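Local coordinates for regulatory protein SIR4 (Saccharomyces cerevisiae, PDB 4IAO) that acts in transcriptional silencing as a silent information regulator, its SID domain probably serving to bind the deacetylase Sir2, at residues K81-R86 with T99-Q104. Residues are numbered along the deposited sequence; the frame is centred on the assembly and turned at random.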
loop_
_atom_site.group_PDB
_atom_site.type_symbol
_atom_site.label_atom_id
_atom_site.label_comp_id
_atom_site.label_asym_id
_atom_site.label_seq_id
_atom_site.Cartn_x
_atom_site.Cartn_y
_atom_site.Cartn_z
ATOM N N LYS C 81 -25.862 4.078 -18.436
ATOM C CA LYS C 81 -27.293 3.837 -18.541
ATOM C C LYS C 81 -28.034 4.798 -17.621
ATOM O O LYS C 81 -28.960 5.488 -18.046
ATOM C CB LYS C 81 -27.612 2.379 -18.179
ATOM C CG LYS C 81 -29.032 1.906 -18.513
ATOM C CD LYS C 81 -30.029 2.232 -17.401
ATOM C CE LYS C 81 -29.591 1.651 -16.066
ATOM N NZ LYS C 81 -30.501 2.052 -14.955
ATOM N N ASN C 82 -27.607 4.852 -16.363
ATOM C CA ASN C 82 -28.277 5.660 -15.348
ATOM C C ASN C 82 -28.278 7.173 -15.616
ATOM O O ASN C 82 -29.211 7.877 -15.221
ATOM C CB ASN C 82 -27.678 5.374 -13.974
ATOM C CG ASN C 82 -28.725 5.327 -12.885
ATOM O OD1 ASN C 82 -28.993 6.327 -12.218
ATOM N ND2 ASN C 82 -29.332 4.161 -12.702
ATOM N N ILE C 83 -27.230 7.669 -16.275
ATOM C CA ILE C 83 -27.129 9.087 -16.650
ATOM C C ILE C 83 -28.020 9.413 -17.849
ATOM O O ILE C 83 -28.881 10.295 -17.770
ATOM C CB ILE C 83 -25.684 9.530 -16.958
ATOM C CG1 ILE C 83 -24.771 9.297 -15.757
ATOM C CG2 ILE C 83 -25.655 11.000 -17.325
ATOM C CD1 ILE C 83 -23.323 9.601 -16.051
ATOM N N LEU C 84 -27.779 8.717 -18.961
ATOM C CA LEU C 84 -28.530 8.905 -20.200
ATOM C C LEU C 84 -30.039 8.896 -19.963
ATOM O O LEU C 84 -30.797 9.499 -20.717
ATOM C CB LEU C 84 -28.161 7.810 -21.210
ATOM C CG LEU C 84 -27.246 8.196 -22.376
ATOM C CD1 LEU C 84 -26.102 9.041 -21.873
ATOM C CD2 LEU C 84 -26.712 6.967 -23.103
ATOM N N TRP C 85 -30.471 8.209 -18.911
ATOM C CA TRP C 85 -31.884 8.153 -18.557
ATOM C C TRP C 85 -32.409 9.470 -17.999
ATOM O O TRP C 85 -33.406 10.006 -18.482
ATOM C CB TRP C 85 -32.125 7.050 -17.536
ATOM C CG TRP C 85 -33.565 6.840 -17.241
ATOM C CD1 TRP C 85 -34.235 7.194 -16.105
ATOM C CD2 TRP C 85 -34.526 6.233 -18.105
ATOM N NE1 TRP C 85 -35.557 6.833 -16.206
ATOM C CE2 TRP C 85 -35.761 6.241 -17.426
ATOM C CE3 TRP C 85 -34.461 5.679 -19.388
ATOM C CZ2 TRP C 85 -36.922 5.716 -17.986
ATOM C CZ3 TRP C 85 -35.614 5.157 -19.941
ATOM C CH2 TRP C 85 -36.829 5.177 -19.241
ATOM N N ARG C 86 -31.740 9.983 -16.973
ATOM C CA ARG C 86 -32.189 11.203 -16.317
ATOM C C ARG C 86 -31.911 12.430 -17.189
ATOM O O ARG C 86 -32.492 13.495 -16.985
ATOM C CB ARG C 86 -31.528 11.343 -14.943
ATOM C CG ARG C 86 -32.348 12.154 -13.955
ATOM C CD ARG C 86 -31.742 12.149 -12.559
ATOM N NE ARG C 86 -32.597 12.860 -11.610
ATOM C CZ ARG C 86 -32.331 13.001 -10.314
ATOM N NH1 ARG C 86 -31.225 12.481 -9.797
ATOM N NH2 ARG C 86 -33.177 13.664 -9.534
ATOM N N THR C 99 -25.447 16.961 -9.282
ATOM C CA THR C 99 -24.777 16.553 -8.049
ATOM C C THR C 99 -25.086 15.091 -7.771
ATOM O O THR C 99 -24.174 14.272 -7.633
ATOM C CB THR C 99 -25.182 17.398 -6.815
ATOM O OG1 THR C 99 -26.546 17.135 -6.459
ATOM C CG2 THR C 99 -24.983 18.879 -7.082
ATOM N N ASP C 100 -26.375 14.767 -7.724
ATOM C CA ASP C 100 -26.813 13.397 -7.472
ATOM C C ASP C 100 -26.340 12.456 -8.576
ATOM O O ASP C 100 -26.191 11.255 -8.358
ATOM C CB ASP C 100 -28.335 13.329 -7.322
ATOM C CG ASP C 100 -28.829 14.010 -6.055
ATOM O OD1 ASP C 100 -28.155 14.950 -5.578
ATOM O OD2 ASP C 100 -29.893 13.606 -5.539
ATOM N N LEU C 101 -26.096 13.006 -9.758
ATOM C CA LEU C 101 -25.567 12.209 -10.854
ATOM C C LEU C 101 -24.086 11.891 -10.629
ATOM O O LEU C 101 -23.618 10.806 -10.974
ATOM C CB LEU C 101 -25.784 12.922 -12.188
ATOM C CG LEU C 101 -26.038 12.035 -13.410
ATOM C CD1 LEU C 101 -26.901 10.841 -13.045
ATOM C CD2 LEU C 101 -26.707 12.843 -14.506
ATOM N N ILE C 102 -23.353 12.833 -10.040
ATOM C CA ILE C 102 -21.951 12.610 -9.709
ATOM C C ILE C 102 -21.805 11.699 -8.496
ATOM O O ILE C 102 -21.066 10.713 -8.536
ATOM C CB ILE C 102 -21.225 13.934 -9.390
ATOM C CG1 ILE C 102 -21.339 14.911 -10.557
ATOM C CG2 ILE C 102 -19.758 13.680 -9.063
ATOM C CD1 ILE C 102 -20.752 14.394 -11.831
ATOM N N GLU C 103 -22.532 12.028 -7.431
ATOM C CA GLU C 103 -22.359 11.393 -6.122
ATOM C C GLU C 103 -22.612 9.886 -6.097
ATOM O O GLU C 103 -22.254 9.214 -5.128
ATOM C CB GLU C 103 -23.250 12.061 -5.072
ATOM C CG GLU C 103 -22.832 13.467 -4.691
ATOM C CD GLU C 103 -23.593 13.989 -3.485
ATOM O OE1 GLU C 103 -23.676 15.227 -3.321
ATOM O OE2 GLU C 103 -24.105 13.160 -2.699
ATOM N N GLN C 104 -23.232 9.358 -7.145
ATOM C CA GLN C 104 -23.524 7.931 -7.182
ATOM C C GLN C 104 -22.396 7.130 -7.830
ATOM O O GLN C 104 -22.472 5.906 -7.923
ATOM C CB GLN C 104 -24.862 7.657 -7.873
ATOM C CG GLN C 104 -24.877 7.913 -9.370
ATOM C CD GLN C 104 -26.247 7.661 -9.981
ATOM O OE1 GLN C 104 -27.277 7.832 -9.324
ATOM N NE2 GLN C 104 -26.262 7.248 -11.240
#
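Gln104 NE2 donates a hydrogen bond to Asn82 OD1 over 3.0 Å, with a nearly straight N-H...O angle of 165°. The oxygen lies close to the amide plane of Gln104, yet the donor stands above the carbonyl plane of Asn82 and misses its lone pairs. Gln104 suits this place because its CG sits between the backbone N and the carbonyl carbon (chi1 70°) and its chain, extended from there, carries the amide across to helix 74-87, while the shorter Asn82 presents a carbonyl close to its own backbone. Replacing Asn82 by alanine removes OD1, which would probably leave Gln104 NE2 without this acceptor and its amide freer to turn. Beside this polar pair, Leu101 CD2 meets Ile83 CG2 at 3.5 Å, and Leu101 CD1 lies 3.8 Å from Ile83 CG1, so the leucine fork touches both branches of the isoleucine. These branched apolar residues fill the buried side, where Ile83 also packs against another protein chain and Leu101 reaches Ile87. Toward solvent, Arg86, long and extended from CG to NE, brings NH1 within 3.9 Å of Asp100 CB; its charge probably attracts the carboxylate without direct contact. With axes 10.9 Å apart at 173°, the segments form an antiparallel helical hairpin within the SID domain.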